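Local coordinates for protein uroporphyrinogen III cosynthase (HemD) (Helicobacter pylori, PDB 3P9Z) that probably catalyses the cyclisation of the linear tetrapyrrole hydroxymethylbilane to uroporphyrinogen III, releasing water, a step of porphyrin biosynthesis, at residues 164-169 and 219-224; 171-176 and 196-201; 175-180 and 202-207. All blocks are in the same frame, centred on the assembly; numbering follows the deposited sequence.

Contact 1: 164-169 and 219-224; sequences ILIFTA and ELALSL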
loop_
_atom_site.group_PDB
_atom_site.type_symbol
_atom_site.label_atom_id
_atom_site.label_comp_id
_atom_site.label_asym_id
_atom_site.label_seq_id
_atom_site.Cartn_x
_atom_site.Cartn_y
_atom_site.Cartn_z
ATOM N N ILE A 164 4.738 -18.162 -13.324
ATOM C CA ILE A 164 5.419 -16.889 -13.133
ATOM C C ILE A 164 4.628 -16.053 -12.111
ATOM O O ILE A 164 3.466 -15.738 -12.340
ATOM C CB ILE A 164 5.545 -16.112 -14.467
ATOM C CG1 ILE A 164 6.382 -16.898 -15.496
ATOM C CG2 ILE A 164 6.149 -14.734 -14.234
ATOM C CD1 ILE A 164 5.964 -16.639 -16.945
ATOM N N LEU A 165 5.273 -15.677 -11.013
ATOM C CA LEU A 165 4.606 -14.987 -9.912
ATOM C C LEU A 165 5.050 -13.528 -9.804
ATOM O O LEU A 165 6.253 -13.239 -9.632
ATOM C CB LEU A 165 4.887 -15.698 -8.581
ATOM C CG LEU A 165 4.787 -17.223 -8.580
ATOM C CD1 LEU A 165 5.295 -17.771 -7.271
ATOM C CD2 LEU A 165 3.347 -17.664 -8.839
ATOM N N ILE A 166 4.071 -12.628 -9.894
ATOM C CA ILE A 166 4.321 -11.181 -9.818
ATOM C C ILE A 166 4.076 -10.648 -8.412
ATOM O O ILE A 166 2.918 -10.599 -7.934
ATOM C CB ILE A 166 3.462 -10.375 -10.859
ATOM C CG1 ILE A 166 3.744 -10.859 -12.289
ATOM C CG2 ILE A 166 3.737 -8.872 -10.722
ATOM C CD1 ILE A 166 2.818 -10.312 -13.366
ATOM N N PHE A 167 5.156 -10.250 -7.741
ATOM C CA PHE A 167 5.035 -9.665 -6.399
ATOM C C PHE A 167 5.050 -8.145 -6.461
ATOM O O PHE A 167 6.028 -7.548 -6.933
ATOM C CB PHE A 167 6.143 -10.193 -5.480
ATOM C CG PHE A 167 6.124 -11.698 -5.316
ATOM C CD1 PHE A 167 5.274 -12.301 -4.374
ATOM C CD2 PHE A 167 6.951 -12.504 -6.086
ATOM C CE1 PHE A 167 5.244 -13.704 -4.219
ATOM C CE2 PHE A 167 6.942 -13.909 -5.939
ATOM C CZ PHE A 167 6.075 -14.509 -4.996
ATOM N N THR A 168 3.978 -7.526 -5.962
ATOM C CA THR A 168 3.789 -6.083 -6.114
ATOM C C THR A 168 4.159 -5.281 -4.871
ATOM O O THR A 168 4.107 -4.062 -4.900
ATOM C CB THR A 168 2.342 -5.742 -6.535
ATOM O OG1 THR A 168 1.439 -6.153 -5.498
ATOM C CG2 THR A 168 1.980 -6.473 -7.825
ATOM N N ALA A 169 4.535 -5.972 -3.794
ATOM C CA ALA A 169 4.982 -5.341 -2.545
ATOM C C ALA A 169 5.597 -6.415 -1.659
ATOM O O ALA A 169 5.373 -7.602 -1.887
ATOM C CB ALA A 169 3.807 -4.665 -1.817
ATOM N N GLU A 219 4.475 -6.743 -18.827
ATOM C CA GLU A 219 5.354 -6.796 -19.997
ATOM C C GLU A 219 6.464 -7.801 -19.724
ATOM O O GLU A 219 6.706 -8.692 -20.524
ATOM C CB GLU A 219 5.959 -5.425 -20.342
ATOM C CG GLU A 219 5.003 -4.444 -20.957
ATOM C CD GLU A 219 4.579 -4.819 -22.380
ATOM O OE1 GLU A 219 5.356 -5.503 -23.110
ATOM O OE2 GLU A 219 3.465 -4.407 -22.769
ATOM N N LEU A 220 7.100 -7.670 -18.567
ATOM C CA LEU A 220 8.163 -8.585 -18.173
ATOM C C LEU A 220 7.650 -10.025 -18.104
ATOM O O LEU A 220 8.266 -10.922 -18.684
ATOM C CB LEU A 220 8.803 -8.156 -16.843
ATOM C CG LEU A 220 9.952 -9.010 -16.259
ATOM C CD1 LEU A 220 11.078 -9.263 -17.272
ATOM C CD2 LEU A 220 10.506 -8.331 -15.001
ATOM N N ALA A 221 6.524 -10.239 -17.416
ATOM C CA ALA A 221 5.940 -11.580 -17.305
ATOM C C ALA A 221 5.667 -12.207 -18.671
ATOM O O ALA A 221 6.028 -13.369 -18.916
ATOM C CB ALA A 221 4.662 -11.555 -16.451
ATOM N N LEU A 222 5.061 -11.430 -19.567
ATOM C CA LEU A 222 4.717 -11.928 -20.903
ATOM C C LEU A 222 5.949 -12.252 -21.747
ATOM O O LEU A 222 5.907 -13.174 -22.551
ATOM C CB LEU A 222 3.818 -10.951 -21.649
ATOM C CG LEU A 222 2.400 -10.773 -21.089
ATOM C CD1 LEU A 222 1.734 -9.584 -21.766
ATOM C CD2 LEU A 222 1.584 -12.040 -21.290
ATOM N N SER A 223 7.035 -11.506 -21.562
ATOM C CA SER A 223 8.274 -11.801 -22.286
ATOM C C SER A 223 8.853 -13.164 -21.880
ATOM O O SER A 223 9.741 -13.696 -22.538
ATOM C CB SER A 223 9.311 -10.704 -22.038
ATOM O OG SER A 223 9.777 -10.754 -20.703
ATOM N N LEU A 224 8.342 -13.719 -20.785
ATOM C CA LEU A 224 8.889 -14.944 -20.208
ATOM C C LEU A 224 7.942 -16.138 -20.317
ATOM O O LEU A 224 8.314 -17.262 -19.965
ATOM C CB LEU A 224 9.295 -14.719 -18.736
ATOM C CG LEU A 224 10.501 -13.818 -18.453
ATOM C CD1 LEU A 224 10.517 -13.398 -17.002
ATOM C CD2 LEU A 224 11.828 -14.500 -18.822
#
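Ile164 and Ile166 both meet Ala221, and the contact is apolar almost throughout. Ile166 touches with the end of its long branch: CD1 lies 3.8 Å from Ala221 CB. With Ile166 CG1 anti to its carbonyl carbon (chi1 -58°) and the branch extended beyond it, that methyl is carried straight out to the helix. Ile164 comes to the same alanine with its short branch, CG2 standing 4.2 Å from Ala221 CB, so one small side chain meets two isoleucine methyls. The small alanine lets the backbones come near, the CA atoms of Ile164 and Ala221 being 6.8 Å apart.

The long branch of Ile164 also packs over backbone: its CD1 lies 3.8 Å from Ala221 O, a carbonyl already bonded to Leu224 N, and 4.2 Å from Leu224 CB. No hydrogen bond joins the two segments.

Ile189 of the next strand extends this apolar surface, touching both Ile164 and Ala221, while Leu165 and Phe167 pack against helix 170-179. A parallel strand with a helix on either face is characteristic of the alpha/beta sandwich domains of uroporphyrinogen-III synthases.

Contact 2: 171-176 and 196-201; sequences SHAKAF and ALYLQE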
loop_
_atom_site.group_PDB
_atom_site.type_symbol
_atom_site.label_atom_id
_atom_site.label_comp_id
_atom_site.label_asym_id
_atom_site.label_seq_id
_atom_site.Cartn_x
_atom_site.Cartn_y
_atom_site.Cartn_z
ATOM N N SER A 171 4.836 -7.051 1.505
ATOM C CA SER A 171 3.786 -7.730 2.277
ATOM C C SER A 171 3.263 -8.960 1.516
ATOM O O SER A 171 3.004 -10.018 2.110
ATOM C CB SER A 171 2.637 -6.759 2.553
ATOM O OG SER A 171 2.035 -6.356 1.323
ATOM N N HIS A 172 3.146 -8.830 0.198
ATOM C CA HIS A 172 2.682 -9.919 -0.649
ATOM C C HIS A 172 3.667 -11.087 -0.778
ATOM O O HIS A 172 3.266 -12.254 -0.737
ATOM C CB HIS A 172 2.301 -9.364 -2.025
ATOM C CG HIS A 172 1.173 -8.390 -1.960
ATOM N ND1 HIS A 172 1.214 -7.150 -2.562
ATOM C CD2 HIS A 172 -0.018 -8.462 -1.322
ATOM C CE1 HIS A 172 0.089 -6.505 -2.306
ATOM N NE2 HIS A 172 -0.678 -7.283 -1.563
ATOM N N ALA A 173 4.953 -10.767 -0.929
ATOM C CA ALA A 173 6.007 -11.769 -0.892
ATOM C C ALA A 173 6.018 -12.506 0.450
ATOM O O ALA A 173 6.050 -13.736 0.496
ATOM C CB ALA A 173 7.360 -11.121 -1.155
ATOM N N LYS A 174 5.978 -11.742 1.534
ATOM C CA LYS A 174 5.949 -12.296 2.882
ATOM C C LYS A 174 4.771 -13.271 3.075
ATOM O O LYS A 174 4.955 -14.388 3.561
ATOM C CB LYS A 174 5.905 -11.154 3.911
ATOM C CG LYS A 174 6.104 -11.595 5.349
ATOM C CD LYS A 174 6.376 -10.386 6.260
ATOM C CE LYS A 174 6.523 -10.826 7.720
ATOM N NZ LYS A 174 5.184 -11.096 8.368
ATOM N N ALA A 175 3.574 -12.837 2.691
ATOM C CA ALA A 175 2.376 -13.647 2.848
ATOM C C ALA A 175 2.459 -14.908 1.982
ATOM O O ALA A 175 2.054 -15.994 2.400
ATOM C CB ALA A 175 1.139 -12.838 2.489
ATOM N N PHE A 176 2.980 -14.760 0.769
ATOM C CA PHE A 176 3.121 -15.917 -0.093
ATOM C C PHE A 176 3.992 -16.968 0.582
ATOM O O PHE A 176 3.603 -18.141 0.666
ATOM C CB PHE A 176 3.699 -15.540 -1.448
ATOM C CG PHE A 176 3.793 -16.690 -2.396
ATOM C CD1 PHE A 176 4.959 -17.458 -2.466
ATOM C CD2 PHE A 176 2.718 -17.022 -3.211
ATOM C CE1 PHE A 176 5.065 -18.544 -3.348
ATOM C CE2 PHE A 176 2.810 -18.111 -4.097
ATOM C CZ PHE A 176 3.995 -18.868 -4.164
ATOM N N ALA A 196 12.278 -6.991 -4.559
ATOM C CA ALA A 196 13.283 -7.931 -5.037
ATOM C C ALA A 196 14.351 -8.230 -3.988
ATOM O O ALA A 196 14.758 -9.376 -3.837
ATOM C CB ALA A 196 13.911 -7.418 -6.322
ATOM N N LEU A 197 14.791 -7.201 -3.265
ATOM C CA LEU A 197 15.857 -7.377 -2.280
ATOM C C LEU A 197 15.357 -8.080 -1.016
ATOM O O LEU A 197 16.113 -8.793 -0.338
ATOM C CB LEU A 197 16.551 -6.037 -1.966
ATOM C CG LEU A 197 17.340 -5.453 -3.155
ATOM C CD1 LEU A 197 17.857 -4.036 -2.877
ATOM C CD2 LEU A 197 18.499 -6.363 -3.524
ATOM N N TYR A 198 14.073 -7.904 -0.721
ATOM C CA TYR A 198 13.440 -8.699 0.330
ATOM C C TYR A 198 13.428 -10.181 -0.064
ATOM O O TYR A 198 13.867 -11.042 0.705
ATOM C CB TYR A 198 12.018 -8.216 0.621
ATOM C CG TYR A 198 11.310 -9.198 1.515
ATOM C CD1 TYR A 198 11.522 -9.179 2.896
ATOM C CD2 TYR A 198 10.494 -10.191 0.976
ATOM C CE1 TYR A 198 10.897 -10.114 3.735
ATOM C CE2 TYR A 198 9.868 -11.146 1.808
ATOM C CZ TYR A 198 10.075 -11.088 3.175
ATOM O OH TYR A 198 9.470 -12.001 3.994
ATOM N N LEU A 199 12.928 -10.479 -1.264
ATOM C CA LEU A 199 12.974 -11.848 -1.788
ATOM C C LEU A 199 14.386 -12.460 -1.777
ATOM O O LEU A 199 14.580 -13.619 -1.409
ATOM C CB LEU A 199 12.383 -11.917 -3.205
ATOM C CG LEU A 199 10.853 -11.788 -3.260
ATOM C CD1 LEU A 199 10.372 -11.615 -4.697
ATOM C CD2 LEU A 199 10.183 -12.994 -2.620
ATOM N N GLN A 200 15.369 -11.672 -2.190
ATOM C CA GLN A 200 16.753 -12.151 -2.233
ATOM C C GLN A 200 17.293 -12.466 -0.819
ATOM O O GLN A 200 18.063 -13.413 -0.638
ATOM C CB GLN A 200 17.603 -11.100 -2.935
ATOM C CG GLN A 200 19.076 -11.412 -3.025
ATOM C CD GLN A 200 19.818 -10.331 -3.785
ATOM O OE1 GLN A 200 19.446 -9.966 -4.912
ATOM N NE2 GLN A 200 20.864 -9.804 -3.169
ATOM N N GLU A 201 16.867 -11.682 0.177
ATOM C CA GLU A 201 17.181 -11.948 1.581
ATOM C C GLU A 201 16.650 -13.332 1.964
ATOM O O GLU A 201 17.271 -14.054 2.747
ATOM C CB GLU A 201 16.579 -10.843 2.479
ATOM C CG GLU A 201 16.640 -11.112 4.006
ATOM C CD GLU A 201 15.930 -10.037 4.849
ATOM O OE1 GLU A 201 15.320 -9.105 4.269
ATOM O OE2 GLU A 201 15.980 -10.126 6.098
#
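Ala173 is where helix 171-176 first meets helix 196-201, and it does so with its single methyl. CB sits in the notch between two consecutive residues of the other helix, 3.7 Å from Leu199 CD2 and 3.9 Å from Tyr198 CE2. The ring of Tyr198 lies obliquely to this methyl. Leu199 arrives differently: the side chain leaves its backbone beside the partner helix rather than at it, and its end comes back to bring CD2 onto the alanine. On the side of the sheet, Ala173 and Leu199 both touch Phe167 of strand 164-167, so the buried half of the contact merges with the core beneath.

One residue on, Lys174 covers the outer end of the tyrosine. With Tyr198 CG anti to its backbone N (chi1 170°), the ring spans the gap between the helices and sets OH 3.7 Å from Lys174 CB and equally 3.7 Å from Lys174 CG. The two side chains cross at a slant, and it is mainly the aliphatic base of the lysine that touches: the chain runs on, bends at its last torsion, and leaves NZ 6.2 Å from Tyr198 OH.

Phe176, one turn after His172, packs edge-to-face on Phe167.

The axes of the two short segments approach to 9.9 Å, 28° from parallel, as suits two neighbouring helices on the same face of the parallel part of the sheet. Chemically the contact is van der Waals packing graded from inside to outside: alanine and leucine are buried next to the sheet, the tyrosine is partly covered, and the lysine lends its methylenes while carrying its charge outward. With no hydrogen bond between the segments, fit of shape rather than polar pairing holds the helices together here.

Contact 3: 175-180 and 202-207; sequences AFLHYF and QGIPSY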
loop_
_atom_site.group_PDB
_atom_site.type_symbol
_atom_site.label_atom_id
_atom_site.label_comp_id
_atom_site.label_asym_id
_atom_site.label_seq_id
_atom_site.Cartn_x
_atom_site.Cartn_y
_atom_site.Cartn_z
ATOM N N ALA A 175 3.574 -12.837 2.691
ATOM C CA ALA A 175 2.376 -13.647 2.848
ATOM C C ALA A 175 2.459 -14.908 1.982
ATOM O O ALA A 175 2.054 -15.994 2.400
ATOM C CB ALA A 175 1.139 -12.838 2.489
ATOM N N PHE A 176 2.980 -14.760 0.769
ATOM C CA PHE A 176 3.121 -15.917 -0.093
ATOM C C PHE A 176 3.992 -16.968 0.582
ATOM O O PHE A 176 3.603 -18.141 0.666
ATOM C CB PHE A 176 3.699 -15.540 -1.448
ATOM C CG PHE A 176 3.793 -16.690 -2.396
ATOM C CD1 PHE A 176 4.959 -17.458 -2.466
ATOM C CD2 PHE A 176 2.718 -17.022 -3.211
ATOM C CE1 PHE A 176 5.065 -18.544 -3.348
ATOM C CE2 PHE A 176 2.810 -18.111 -4.097
ATOM C CZ PHE A 176 3.995 -18.868 -4.164
ATOM N N LEU A 177 5.153 -16.540 1.071
ATOM C CA LEU A 177 6.123 -17.468 1.658
ATOM C C LEU A 177 5.615 -18.053 2.965
ATOM O O LEU A 177 5.966 -19.158 3.310
ATOM C CB LEU A 177 7.487 -16.807 1.848
ATOM C CG LEU A 177 8.206 -16.473 0.530
ATOM C CD1 LEU A 177 9.504 -15.715 0.802
ATOM C CD2 LEU A 177 8.472 -17.748 -0.293
ATOM N N HIS A 178 4.762 -17.323 3.671
ATOM C CA HIS A 178 4.084 -17.899 4.836
ATOM C C HIS A 178 3.318 -19.163 4.460
ATOM O O HIS A 178 3.352 -20.141 5.193
ATOM C CB HIS A 178 3.144 -16.889 5.507
ATOM C CG HIS A 178 2.492 -17.418 6.748
ATOM N ND1 HIS A 178 2.963 -17.146 8.016
ATOM C CD2 HIS A 178 1.434 -18.249 6.910
ATOM C CE1 HIS A 178 2.207 -17.767 8.905
ATOM N NE2 HIS A 178 1.276 -18.450 8.259
ATOM N N TYR A 179 2.637 -19.154 3.318
ATOM C CA TYR A 179 1.725 -20.248 2.992
ATOM C C TYR A 179 2.255 -21.298 2.024
ATOM O O TYR A 179 1.829 -22.448 2.068
ATOM C CB TYR A 179 0.414 -19.696 2.438
ATOM C CG TYR A 179 -0.543 -19.174 3.495
ATOM C CD1 TYR A 179 -1.133 -20.041 4.417
ATOM C CD2 TYR A 179 -0.891 -17.820 3.547
ATOM C CE1 TYR A 179 -2.013 -19.570 5.390
ATOM C CE2 TYR A 179 -1.799 -17.336 4.518
ATOM C CZ TYR A 179 -2.353 -18.213 5.423
ATOM O OH TYR A 179 -3.238 -17.756 6.387
ATOM N N PHE A 180 3.155 -20.901 1.134
ATOM C CA PHE A 180 3.521 -21.741 0.004
ATOM C C PHE A 180 5.019 -21.875 -0.151
ATOM O O PHE A 180 5.762 -20.896 -0.006
ATOM C CB PHE A 180 2.944 -21.155 -1.295
ATOM C CG PHE A 180 1.451 -20.944 -1.264
ATOM C CD1 PHE A 180 0.573 -22.034 -1.236
ATOM C CD2 PHE A 180 0.917 -19.652 -1.266
ATOM C CE1 PHE A 180 -0.798 -21.842 -1.215
ATOM C CE2 PHE A 180 -0.450 -19.462 -1.249
ATOM C CZ PHE A 180 -1.307 -20.554 -1.222
ATOM N N GLN A 202 15.505 -13.700 1.380
ATOM C CA GLN A 202 14.884 -14.996 1.628
ATOM C C GLN A 202 15.507 -16.094 0.758
ATOM O O GLN A 202 15.046 -17.224 0.768
ATOM C CB GLN A 202 13.363 -14.931 1.391
ATOM C CG GLN A 202 12.603 -13.809 2.151
ATOM C CD GLN A 202 12.930 -13.733 3.646
ATOM O OE1 GLN A 202 13.400 -12.712 4.133
ATOM N NE2 GLN A 202 12.671 -14.809 4.373
ATOM N N GLY A 203 16.532 -15.762 -0.019
ATOM C CA GLY A 203 17.141 -16.741 -0.930
ATOM C C GLY A 203 16.423 -16.915 -2.259
ATOM O O GLY A 203 16.670 -17.878 -2.989
ATOM N N ILE A 204 15.541 -15.978 -2.588
ATOM C CA ILE A 204 14.756 -16.092 -3.810
ATOM C C ILE A 204 15.119 -15.054 -4.871
ATOM O O ILE A 204 14.947 -13.856 -4.662
ATOM C CB ILE A 204 13.260 -16.063 -3.507
ATOM C CG1 ILE A 204 12.886 -17.324 -2.706
ATOM C CG2 ILE A 204 12.449 -16.010 -4.795
ATOM C CD1 ILE A 204 11.733 -17.135 -1.771
ATOM N N PRO A 205 15.602 -15.525 -6.030
ATOM C CA PRO A 205 15.903 -14.608 -7.130
ATOM C C PRO A 205 14.618 -14.134 -7.815
ATOM O O PRO A 205 13.589 -14.826 -7.782
ATOM C CB PRO A 205 16.723 -15.476 -8.095
ATOM C CG PRO A 205 16.197 -16.900 -7.858
ATOM C CD PRO A 205 15.920 -16.933 -6.358
ATOM N N SER A 206 14.670 -12.960 -8.421
ATOM C CA SER A 206 13.554 -12.471 -9.204
ATOM C C SER A 206 14.062 -11.490 -10.241
ATOM O O SER A 206 15.126 -10.900 -10.070
ATOM C CB SER A 206 12.520 -11.776 -8.306
ATOM O OG SER A 206 13.092 -10.629 -7.704
ATOM N N TYR A 207 13.281 -11.317 -11.300
ATOM C CA TYR A 207 13.512 -10.266 -12.268
ATOM C C TYR A 207 12.694 -9.062 -11.871
ATOM O O TYR A 207 11.603 -9.197 -11.290
ATOM C CB TYR A 207 13.099 -10.717 -13.671
ATOM C CG TYR A 207 13.899 -11.878 -14.220
ATOM C CD1 TYR A 207 15.214 -11.702 -14.684
ATOM C CD2 TYR A 207 13.324 -13.161 -14.318
ATOM C CE1 TYR A 207 15.950 -12.788 -15.217
ATOM C CE2 TYR A 207 14.053 -14.252 -14.845
ATOM C CZ TYR A 207 15.360 -14.050 -15.287
ATOM O OH TYR A 207 16.065 -15.115 -15.801
#
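Leu177 and Ile204 are brought end to end by matching first torsions: Leu177 CG is anti to its carbonyl carbon (chi1 -68°), and so is CG1 of Ile204 (chi1 -66°). Each places its branch toward the other segment, and the two side chains meet tip to tip. Ile204 CD1 lies 3.6 Å from Leu177 CD2 and 3.7 Å from Leu177 CD1, so one methyl rests against both ends of the leucine fork. Gln202 comes in at a slant. Its chain bends at the second torsion (chi2 -49°), and the touching is done by its methylenes, with CG 3.9 Å and CB 4.0 Å from Leu177 CD1; the amide makes no contact with Leu177. The contact is thus wholly apolar.

Both partners sit at helix ends. On the first side, in the last turn of the helix, Phe176 O accepts bonds from Tyr179 N and Phe180 N, the latter at 2.8 Å. On the second side Gly203, with positive phi, ends helix 193-201 in a Schellman motif. It stands between Gln202 and Ile204, both of which reach the same leucine, and Ile204 N probably bonds back to Leu199 O.

Phe182, in the loop leaving the first helix, touches both Leu177 and Ile204. Farther along, Ser206 OG bonds to Ser190 OG and the backbone of Tyr207 pairs with Ala188 and Ser190, fixing strand 206-208 at the border of the sheet. The contact therefore joins the C-terminal end of helix 170-179 to the turn that leads from helix 193-201 into that last strand.

Overall arrangement
The N-terminal strand 7-10 lies beside strand 164-167, where the chain comes back before passing into helix 170-179, which supplies one side of contacts 2 and 3. Contact 2 closes the shorter loop when the chain returns through strand 187-190 into helix 193-201. Contact 3 closes just after, at the turn before strand 206-208; it begins on the same helix, sharing Ala175 and Phe176, its centre about 5 Å from that of contact 2. Both nest inside the longer loop that contact 1 closes. Contact 2 joins two helices on one sheet face, contact 3 ties the first of them to the turn after the second, and contact 1 fastens helix 214-223 to the other face.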